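Local coordinates for protein chitinase (Thermococcus chitonophagus, PDB 5XSW) that forms the C-terminal part of a larger enzyme that probably cleaves chitin within its chains, and holds a bound glycan in its mainly helical domain, at residues R73-L78 / W477-R482; A262-I267 / A296-T301; E303-Y308 / P467-P472. One frame throughout, in Å; residues are numbered along the deposited sequence.

In the fold
Interactions 2 and 3 lie in the core of the helical domain, with centres 8 Å apart, and share helix 288-311; Y264 OH of interaction 2 sits 3.6 Å from E305 CG of interaction 3. Interaction 1 lies 14 Å from interaction 3 and 16 Å from interaction 2, centre to centre, at the junction with the N-terminal beta domain. W477, on the helix of interaction 1, reaches the other two: its ring meets Y263 edge-to-face, and its CZ2 is 3.5 Å from P472 CG. None of the three includes a residue of the glycan pocket. From interaction 2, however, L300 packs on helix 203-214, whose last residues K212, E213 and N214 line that pocket.

Interaction 1 (R73-L78 / W477-R482); sequences RGIFHL and WYYHAR
At the junction between the N-terminal beta domain and the helical domain, I75, on the short strand 75-77 paired antiparallel with strand 32-41, lies over a ring face of Y478 on the C-terminal helix 475-482. I75 CG1 makes a CH-pi contact, 3.8 Å from the ring centroid and 26° off its normal, displaced toward CG of the ring. The opposite face of the same ring carries R482 CD, one helical turn on, and the phenol is thus sandwiched between two aliphatic groups. With CG anti to the backbone N (chi1 -171°), Y478 runs out across the interface until its OH lies 3.3 Å from G74 CA, an approach helped by the missing side chain of the glycine. That hydroxyl is bonded to T71 O, while R482 NH1, salt-bridged to D69, adds only a weak bond to it. With an alanine at the Y478 position, I75 CG1 would probably lose its aromatic face and T71 O its hydrogen bond from the phenol, and a gap would open beside G74. Y479, which also packs on D270 of the second subunit, comes in nearly perpendicular to I75, its OH 3.5 Å from I75 CD1.

Interaction 2 (A262-I267 / A296-T301); sequences AYYPDI and AAVSLT
V298, on helix 288-311, divides its two methyls between Y264 and I267, which follow the end of helix 254-263. The side chains of Y264 and V298 run antiparallel alongside one another, and V298 CG1 meets the ring obliquely, 3.6 Å from Y264 CD2 and 3.8 Å from Y264 CE2. I267 instead meets V298 tip to tip, its CD1 4.1 Å from V298 CG2. The valine's chi1 of 173° makes this split possible, as it swings CG1 away from the backbone N to the tyrosine and keeps CG2 for the isoleucine. Farther along the helix, T301 lies crosswise to Y264 and offers its methyl, CG2, to the end of the phenol, 3.8 Å from Y264 OH. The threonine hydroxyl turns back instead: T301 OG1 donates to A297 O at 2.8 Å, rising 41° out of the carbonyl plane, while T301 N reaches the same oxygen from the opposite face. F199 of helix 186-199 packs on I267, V298 and T301 as well. The contact is chiefly apolar and buried, and its fit therefore rests on shape, with T301 spending its polar atom on its own helix.

Interaction 3 (E303-Y308 / P467-P472); sequences ERELLY and PHIPRP
A turn of the long helix 288-311, part of the core of the helical domain, faces the irregular segment 467-472 that leads into the C-terminal helix 475-482. The loop enters through a cis peptide before P467, and from P470 to P472 it runs in a polyproline II-like conformation. The backbones are nearest at E305 and P472, whose CA atoms are 7.8 Å apart, and the E305 side chain reaches across. Its chain is bent at chi2 (-89°), and chi3 of -1° turns OE1 back to the side of CB while OE2 points outward. CB and OE1 of E305 can consequently both lie against the proline: E305 OE1 is 3.9 Å from P472 CD, and E305 CB is 4.2 Å from P472 CG, the glutamate chain set roughly square to the proline ring. OE2 goes the other way, to the branch methyl of I469, with E305 OE2 and I469 CG2 4.1 Å apart. These are contacts of a carboxylate with aliphatic carbons, and its polar needs are met mainly outside the two segments: R106 forms a salt bridge to OE1, and Y112 OH is hydrogen-bonded to OE2. The arginine would be expected to favour the charged form of this buried acid. A water adds a further link between helix and loop: it donates to P470 O at 2.9 Å and, more weakly, to E305 OE2 at 2.7 Å.

Interaction 1 (R73-L78 / W477-R482)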
loop_
_atom_site.group_PDB
_atom_site.type_symbol
_atom_site.label_atom_id
_atom_site.label_comp_id
_atom_site.label_asym_id
_atom_site.label_seq_id
_atom_site.Cartn_x
_atom_site.Cartn_y
_atom_site.Cartn_z
ATOM N N ARG A 73 -0.600 -22.936 -4.015
ATOM C CA ARG A 73 0.804 -23.342 -3.831
ATOM C C ARG A 73 1.795 -22.756 -4.872
ATOM O O ARG A 73 2.942 -23.238 -5.021
ATOM C CB ARG A 73 0.852 -24.879 -3.837
ATOM C CG ARG A 73 1.641 -25.440 -2.752
ATOM C CD ARG A 73 1.355 -26.942 -2.541
ATOM N NE ARG A 73 2.531 -27.500 -1.889
ATOM C CZ ARG A 73 2.710 -28.784 -1.616
ATOM N NH1 ARG A 73 3.823 -29.153 -1.019
ATOM N NH2 ARG A 73 1.780 -29.677 -1.946
ATOM N N GLY A 74 1.387 -21.685 -5.551
ATOM C CA GLY A 74 2.199 -21.116 -6.606
ATOM C C GLY A 74 3.338 -20.196 -6.197
ATOM O O GLY A 74 4.051 -19.667 -7.078
ATOM N N ILE A 75 3.528 -19.986 -4.883
ATOM C CA ILE A 75 4.549 -19.041 -4.407
ATOM C C ILE A 75 5.744 -19.778 -3.872
ATOM O O ILE A 75 5.595 -20.615 -2.992
ATOM C CB ILE A 75 3.971 -18.076 -3.244
ATOM C CG1 ILE A 75 2.767 -17.264 -3.757
ATOM C CG2 ILE A 75 5.068 -17.207 -2.685
ATOM C CD1 ILE A 75 1.793 -16.813 -2.634
ATOM N N PHE A 76 6.926 -19.462 -4.370
ATOM C CA PHE A 76 8.142 -20.199 -4.017
ATOM C C PHE A 76 9.198 -19.299 -3.408
ATOM O O PHE A 76 10.045 -18.742 -4.109
ATOM C CB PHE A 76 8.759 -20.879 -5.244
ATOM C CG PHE A 76 7.958 -22.069 -5.716
ATOM C CD1 PHE A 76 6.775 -21.882 -6.408
ATOM C CD2 PHE A 76 8.370 -23.361 -5.408
ATOM C CE1 PHE A 76 5.983 -22.977 -6.823
ATOM C CE2 PHE A 76 7.604 -24.498 -5.849
ATOM C CZ PHE A 76 6.407 -24.287 -6.549
ATOM N N HIS A 77 9.145 -19.164 -2.088
ATOM C CA HIS A 77 10.160 -18.447 -1.339
ATOM C C HIS A 77 11.434 -19.273 -1.282
ATOM O O HIS A 77 11.477 -20.399 -1.759
ATOM C CB HIS A 77 9.623 -18.152 0.077
ATOM C CG HIS A 77 8.640 -17.023 0.107
ATOM N ND1 HIS A 77 9.034 -15.712 -0.064
ATOM C CD2 HIS A 77 7.292 -17.000 0.244
ATOM C CE1 HIS A 77 7.967 -14.928 -0.047
ATOM N NE2 HIS A 77 6.900 -15.680 0.161
ATOM N N LEU A 78 12.471 -18.706 -0.701
ATOM C CA LEU A 78 13.751 -19.367 -0.551
ATOM C C LEU A 78 13.571 -20.769 0.003
ATOM O O LEU A 78 12.700 -21.008 0.864
ATOM C CB LEU A 78 14.664 -18.555 0.358
ATOM C CG LEU A 78 15.128 -17.155 -0.047
ATOM C CD1 LEU A 78 15.978 -16.537 1.100
ATOM C CD2 LEU A 78 15.924 -17.144 -1.348
ATOM N N TRP A 477 1.965 -9.760 -4.610
ATOM C CA TRP A 477 1.912 -9.735 -6.098
ATOM C C TRP A 477 1.105 -10.928 -6.634
ATOM O O TRP A 477 0.222 -10.827 -7.506
ATOM C CB TRP A 477 3.328 -9.760 -6.661
ATOM C CG TRP A 477 3.344 -9.792 -8.178
ATOM C CD1 TRP A 477 3.585 -10.898 -9.005
ATOM C CD2 TRP A 477 3.014 -8.696 -9.049
ATOM N NE1 TRP A 477 3.464 -10.495 -10.348
ATOM C CE2 TRP A 477 3.113 -9.163 -10.389
ATOM C CE3 TRP A 477 2.668 -7.352 -8.830
ATOM C CZ2 TRP A 477 2.902 -8.310 -11.486
ATOM C CZ3 TRP A 477 2.471 -6.501 -9.945
ATOM C CH2 TRP A 477 2.599 -6.997 -11.244
ATOM N N TYR A 478 1.386 -12.060 -6.055
ATOM C CA TYR A 478 0.741 -13.296 -6.486
ATOM C C TYR A 478 -0.757 -13.207 -6.466
ATOM O O TYR A 478 -1.411 -13.454 -7.488
ATOM C CB TYR A 478 1.208 -14.453 -5.596
ATOM C CG TYR A 478 0.747 -15.833 -6.133
ATOM C CD1 TYR A 478 1.371 -16.429 -7.254
ATOM C CD2 TYR A 478 -0.291 -16.502 -5.533
ATOM C CE1 TYR A 478 0.918 -17.676 -7.757
ATOM C CE2 TYR A 478 -0.734 -17.779 -6.007
ATOM C CZ TYR A 478 -0.123 -18.343 -7.106
ATOM O OH TYR A 478 -0.586 -19.571 -7.551
ATOM N N TYR A 479 -1.340 -12.872 -5.311
ATOM C CA TYR A 479 -2.801 -12.832 -5.263
ATOM C C TYR A 479 -3.354 -11.679 -6.053
ATOM O O TYR A 479 -4.400 -11.779 -6.685
ATOM C CB TYR A 479 -3.306 -12.750 -3.802
ATOM C CG TYR A 479 -2.777 -13.877 -2.978
ATOM C CD1 TYR A 479 -3.208 -15.198 -3.183
ATOM C CD2 TYR A 479 -1.811 -13.642 -2.033
ATOM C CE1 TYR A 479 -2.654 -16.255 -2.419
ATOM C CE2 TYR A 479 -1.270 -14.652 -1.296
ATOM C CZ TYR A 479 -1.710 -15.961 -1.484
ATOM O OH TYR A 479 -1.119 -16.944 -0.682
ATOM N N HIS A 480 -2.652 -10.563 -6.046
ATOM C CA HIS A 480 -3.199 -9.426 -6.761
ATOM C C HIS A 480 -3.201 -9.654 -8.298
ATOM O O HIS A 480 -4.202 -9.471 -8.978
ATOM C CB HIS A 480 -2.376 -8.166 -6.469
ATOM C CG HIS A 480 -3.035 -6.923 -6.959
ATOM N ND1 HIS A 480 -2.333 -5.798 -7.329
ATOM C CD2 HIS A 480 -4.344 -6.608 -7.073
ATOM C CE1 HIS A 480 -3.183 -4.852 -7.689
ATOM N NE2 HIS A 480 -4.414 -5.334 -7.577
ATOM N N ALA A 481 -2.063 -10.060 -8.833
ATOM C CA ALA A 481 -1.954 -10.256 -10.291
ATOM C C ALA A 481 -2.785 -11.464 -10.753
ATOM O O ALA A 481 -3.366 -11.409 -11.834
ATOM C CB ALA A 481 -0.459 -10.406 -10.704
ATOM N N ARG A 482 -2.882 -12.532 -9.954
ATOM C CA ARG A 482 -3.766 -13.641 -10.405
ATOM C C ARG A 482 -5.238 -13.232 -10.425
ATOM O O ARG A 482 -5.991 -13.798 -11.175
ATOM C CB ARG A 482 -3.627 -14.898 -9.531
ATOM C CG ARG A 482 -2.253 -15.424 -9.568
ATOM C CD ARG A 482 -2.216 -16.871 -9.293
ATOM N NE ARG A 482 -2.594 -17.538 -10.536
ATOM C CZ ARG A 482 -2.960 -18.800 -10.608
ATOM N NH1 ARG A 482 -3.008 -19.520 -9.498
ATOM N NH2 ARG A 482 -3.310 -19.312 -11.789
#

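Interaction 2 (A262-I267 / A296-T301)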
loop_
_atom_site.group_PDB
_atom_site.type_symbol
_atom_site.label_atom_id
_atom_site.label_comp_id
_atom_site.label_asym_id
_atom_site.label_seq_id
_atom_site.Cartn_x
_atom_site.Cartn_y
_atom_site.Cartn_z
ATOM N N ALA A 262 6.767 -4.202 -1.392
ATOM C CA ALA A 262 6.452 -5.646 -1.307
ATOM C C ALA A 262 6.700 -6.362 -2.662
ATOM O O ALA A 262 7.203 -7.478 -2.720
ATOM C CB ALA A 262 4.959 -5.864 -0.882
ATOM N N TYR A 263 6.355 -5.683 -3.743
ATOM C CA TYR A 263 6.443 -6.300 -5.083
ATOM C C TYR A 263 7.889 -6.402 -5.550
ATOM O O TYR A 263 8.246 -7.250 -6.390
ATOM C CB TYR A 263 5.653 -5.494 -6.116
ATOM C CG TYR A 263 4.153 -5.487 -5.965
ATOM C CD1 TYR A 263 3.506 -6.323 -5.069
ATOM C CD2 TYR A 263 3.382 -4.600 -6.729
ATOM C CE1 TYR A 263 2.105 -6.290 -4.924
ATOM C CE2 TYR A 263 2.005 -4.585 -6.631
ATOM C CZ TYR A 263 1.375 -5.436 -5.730
ATOM O OH TYR A 263 0.014 -5.371 -5.662
ATOM N N TYR A 264 8.729 -5.525 -5.027
ATOM C CA TYR A 264 10.082 -5.425 -5.542
ATOM C C TYR A 264 11.138 -5.564 -4.462
ATOM O O TYR A 264 11.911 -4.636 -4.192
ATOM C CB TYR A 264 10.239 -4.101 -6.294
ATOM C CG TYR A 264 9.552 -4.098 -7.656
ATOM C CD1 TYR A 264 10.061 -4.888 -8.713
ATOM C CD2 TYR A 264 8.424 -3.325 -7.894
ATOM C CE1 TYR A 264 9.466 -4.897 -9.988
ATOM C CE2 TYR A 264 7.772 -3.354 -9.190
ATOM C CZ TYR A 264 8.344 -4.140 -10.221
ATOM O OH TYR A 264 7.790 -4.124 -11.465
ATOM N N PRO A 265 11.230 -6.751 -3.882
ATOM C CA PRO A 265 12.334 -6.985 -2.935
ATOM C C PRO A 265 13.709 -6.819 -3.580
ATOM O O PRO A 265 14.646 -6.503 -2.844
ATOM C CB PRO A 265 12.109 -8.449 -2.473
ATOM C CG PRO A 265 11.263 -9.061 -3.524
ATOM C CD PRO A 265 10.396 -7.948 -4.106
ATOM N N ASP A 266 13.850 -6.986 -4.910
ATOM C CA ASP A 266 15.164 -6.772 -5.531
ATOM C C ASP A 266 15.519 -5.313 -5.632
ATOM O O ASP A 266 16.688 -4.986 -5.738
ATOM C CB ASP A 266 15.222 -7.391 -6.938
ATOM C CG ASP A 266 15.097 -8.915 -6.861
ATOM O OD1 ASP A 266 16.100 -9.544 -6.446
ATOM O OD2 ASP A 266 14.005 -9.464 -7.141
ATOM N N ILE A 267 14.522 -4.431 -5.653
ATOM C CA ILE A 267 14.830 -2.991 -5.777
ATOM C C ILE A 267 14.915 -2.278 -4.381
ATOM O O ILE A 267 15.804 -1.470 -4.152
ATOM C CB ILE A 267 13.763 -2.271 -6.654
ATOM C CG1 ILE A 267 13.804 -2.839 -8.089
ATOM C CG2 ILE A 267 14.039 -0.741 -6.730
ATOM C CD1 ILE A 267 12.626 -2.333 -8.986
ATOM N N ALA A 296 8.809 6.913 -8.257
ATOM C CA ALA A 296 7.700 7.181 -9.152
ATOM C C ALA A 296 7.759 6.290 -10.408
ATOM O O ALA A 296 6.734 5.725 -10.812
ATOM C CB ALA A 296 7.662 8.679 -9.567
ATOM N N ALA A 297 8.958 6.156 -10.983
ATOM C CA ALA A 297 9.157 5.268 -12.168
ATOM C C ALA A 297 8.798 3.806 -11.842
ATOM O O ALA A 297 8.157 3.149 -12.605
ATOM C CB ALA A 297 10.605 5.372 -12.638
ATOM N N VAL A 298 9.212 3.295 -10.682
ATOM C CA VAL A 298 8.854 1.939 -10.304
ATOM C C VAL A 298 7.355 1.805 -10.084
ATOM O O VAL A 298 6.776 0.789 -10.453
ATOM C CB VAL A 298 9.639 1.484 -9.033
ATOM C CG1 VAL A 298 9.159 0.105 -8.487
ATOM C CG2 VAL A 298 11.195 1.436 -9.399
ATOM N N SER A 299 6.723 2.826 -9.501
ATOM C CA SER A 299 5.275 2.776 -9.323
ATOM C C SER A 299 4.524 2.684 -10.662
ATOM O O SER A 299 3.544 1.940 -10.804
ATOM C CB SER A 299 4.798 4.038 -8.558
ATOM O OG SER A 299 3.434 3.866 -8.168
ATOM N N LEU A 300 4.947 3.491 -11.620
ATOM C CA LEU A 300 4.396 3.461 -12.965
ATOM C C LEU A 300 4.684 2.129 -13.648
ATOM O O LEU A 300 3.833 1.551 -14.301
ATOM C CB LEU A 300 4.963 4.609 -13.783
ATOM C CG LEU A 300 4.519 5.988 -13.314
ATOM C CD1 LEU A 300 5.497 7.057 -13.758
ATOM C CD2 LEU A 300 3.125 6.278 -13.822
ATOM N N THR A 301 5.892 1.637 -13.439
ATOM C CA THR A 301 6.324 0.380 -14.007
ATOM C C THR A 301 5.437 -0.735 -13.484
ATOM O O THR A 301 5.065 -1.626 -14.218
ATOM C CB THR A 301 7.792 0.094 -13.664
ATOM O OG1 THR A 301 8.622 1.023 -14.357
ATOM C CG2 THR A 301 8.175 -1.319 -14.051
#

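Interaction 3 (E303-Y308 / P467-P472)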
loop_
_atom_site.group_PDB
_atom_site.type_symbol
_atom_site.label_atom_id
_atom_site.label_comp_id
_atom_site.label_asym_id
_atom_site.label_seq_id
_atom_site.Cartn_x
_atom_site.Cartn_y
_atom_site.Cartn_z
ATOM N N GLU A 303 2.327 -0.619 -12.685
ATOM C CA GLU A 303 1.050 -0.657 -13.374
ATOM C C GLU A 303 1.184 -1.404 -14.697
ATOM O O GLU A 303 0.386 -2.272 -15.006
ATOM C CB GLU A 303 0.560 0.755 -13.666
ATOM C CG GLU A 303 0.416 1.667 -12.466
ATOM C CD GLU A 303 0.081 3.082 -12.875
ATOM O OE1 GLU A 303 -0.681 3.242 -13.834
ATOM O OE2 GLU A 303 0.588 4.024 -12.256
ATOM N N ARG A 304 2.230 -1.079 -15.445
ATOM C CA ARG A 304 2.465 -1.680 -16.743
ATOM C C ARG A 304 2.720 -3.168 -16.626
ATOM O O ARG A 304 2.162 -3.945 -17.375
ATOM C CB ARG A 304 3.640 -0.997 -17.437
ATOM C CG ARG A 304 3.803 -1.349 -18.903
ATOM C CD ARG A 304 4.582 -0.276 -19.632
ATOM N NE ARG A 304 4.876 -0.595 -21.021
ATOM C CZ ARG A 304 5.973 -1.213 -21.431
ATOM N NH1 ARG A 304 6.885 -1.611 -20.562
ATOM N NH2 ARG A 304 6.156 -1.443 -22.717
ATOM N N GLU A 305 3.539 -3.546 -15.654
ATOM C CA GLU A 305 3.830 -4.948 -15.365
ATOM C C GLU A 305 2.579 -5.706 -14.960
ATOM O O GLU A 305 2.398 -6.894 -15.336
ATOM C CB GLU A 305 4.907 -5.116 -14.272
ATOM C CG GLU A 305 6.385 -4.668 -14.691
ATOM C CD GLU A 305 7.228 -5.799 -15.345
ATOM O OE1 GLU A 305 6.697 -6.927 -15.466
ATOM O OE2 GLU A 305 8.450 -5.577 -15.654
ATOM N N LEU A 306 1.707 -5.061 -14.185
ATOM C CA LEU A 306 0.484 -5.733 -13.733
ATOM C C LEU A 306 -0.448 -6.005 -14.957
ATOM O O LEU A 306 -1.070 -7.086 -15.067
ATOM C CB LEU A 306 -0.279 -4.861 -12.710
ATOM C CG LEU A 306 -1.614 -5.398 -12.240
ATOM C CD1 LEU A 306 -1.471 -6.692 -11.455
ATOM C CD2 LEU A 306 -2.269 -4.291 -11.357
ATOM N N LEU A 307 -0.599 -5.002 -15.808
ATOM C CA LEU A 307 -1.426 -5.154 -17.005
ATOM C C LEU A 307 -0.885 -6.328 -17.841
ATOM O O LEU A 307 -1.626 -7.241 -18.231
ATOM C CB LEU A 307 -1.456 -3.866 -17.797
ATOM C CG LEU A 307 -2.413 -2.814 -17.159
ATOM C CD1 LEU A 307 -2.220 -1.411 -17.677
ATOM C CD2 LEU A 307 -3.920 -3.198 -17.235
ATOM N N TYR A 308 0.398 -6.293 -18.127
ATOM C CA TYR A 308 1.017 -7.371 -18.902
ATOM C C TYR A 308 0.825 -8.716 -18.262
ATOM O O TYR A 308 0.571 -9.701 -18.980
ATOM C CB TYR A 308 2.516 -7.131 -19.079
ATOM C CG TYR A 308 2.926 -6.346 -20.337
ATOM C CD1 TYR A 308 3.038 -7.003 -21.589
ATOM C CD2 TYR A 308 3.295 -5.016 -20.259
ATOM C CE1 TYR A 308 3.474 -6.313 -22.737
ATOM C CE2 TYR A 308 3.764 -4.301 -21.394
ATOM C CZ TYR A 308 3.845 -5.004 -22.649
ATOM O OH TYR A 308 4.296 -4.342 -23.767
ATOM N N PRO A 467 18.909 -10.156 -15.379
ATOM C CA PRO A 467 18.498 -9.007 -16.194
ATOM C C PRO A 467 18.355 -7.733 -15.291
ATOM O O PRO A 467 18.093 -7.884 -14.092
ATOM C CB PRO A 467 17.153 -9.466 -16.759
ATOM C CG PRO A 467 16.592 -10.294 -15.653
ATOM C CD PRO A 467 17.761 -11.021 -15.049
ATOM N N HIS A 468 18.560 -6.531 -15.834
ATOM C CA HIS A 468 18.592 -5.347 -14.983
ATOM C C HIS A 468 17.236 -5.030 -14.365
ATOM O O HIS A 468 17.174 -4.486 -13.278
ATOM C CB HIS A 468 19.083 -4.148 -15.771
ATOM C CG HIS A 468 20.504 -4.269 -16.219
ATOM N ND1 HIS A 468 21.445 -5.012 -15.530
ATOM C CD2 HIS A 468 21.145 -3.743 -17.291
ATOM C CE1 HIS A 468 22.606 -4.922 -16.151
ATOM N NE2 HIS A 468 22.450 -4.158 -17.222
ATOM N N ILE A 469 16.154 -5.359 -15.066
ATOM C CA ILE A 469 14.800 -5.186 -14.512
ATOM C C ILE A 469 14.311 -6.497 -13.933
ATOM O O ILE A 469 14.132 -7.480 -14.673
ATOM C CB ILE A 469 13.839 -4.666 -15.600
ATOM C CG1 ILE A 469 14.411 -3.371 -16.196
ATOM C CG2 ILE A 469 12.387 -4.524 -15.060
ATOM C CD1 ILE A 469 13.574 -2.816 -17.374
ATOM N N PRO A 470 14.118 -6.549 -12.597
ATOM C CA PRO A 470 13.716 -7.796 -11.946
ATOM C C PRO A 470 12.214 -8.000 -12.094
ATOM O O PRO A 470 11.510 -7.012 -12.351
ATOM C CB PRO A 470 14.128 -7.572 -10.464
ATOM C CG PRO A 470 13.910 -6.083 -10.275
ATOM C CD PRO A 470 14.285 -5.434 -11.627
ATOM N N ARG A 471 11.722 -9.226 -11.944
ATOM C CA ARG A 471 10.273 -9.453 -11.890
ATOM C C ARG A 471 9.677 -8.943 -10.561
ATOM O O ARG A 471 10.302 -9.124 -9.509
ATOM C CB ARG A 471 9.932 -10.943 -12.010
ATOM C CG ARG A 471 10.533 -11.631 -13.270
ATOM C CD ARG A 471 10.082 -13.129 -13.337
ATOM N NE ARG A 471 10.932 -13.806 -12.399
ATOM C CZ ARG A 471 12.143 -14.246 -12.686
ATOM N NH1 ARG A 471 12.596 -14.191 -13.928
ATOM N NH2 ARG A 471 12.881 -14.770 -11.733
ATOM N N PRO A 472 8.490 -8.330 -10.623
ATOM C CA PRO A 472 7.679 -8.160 -9.412
ATOM C C PRO A 472 7.374 -9.546 -8.878
ATOM O O PRO A 472 7.167 -10.490 -9.670
ATOM C CB PRO A 472 6.395 -7.464 -9.910
ATOM C CG PRO A 472 6.335 -7.854 -11.442
ATOM C CD PRO A 472 7.773 -7.937 -11.854
HETATM O O HOH W 1 9.496 -5.118 -13.245
#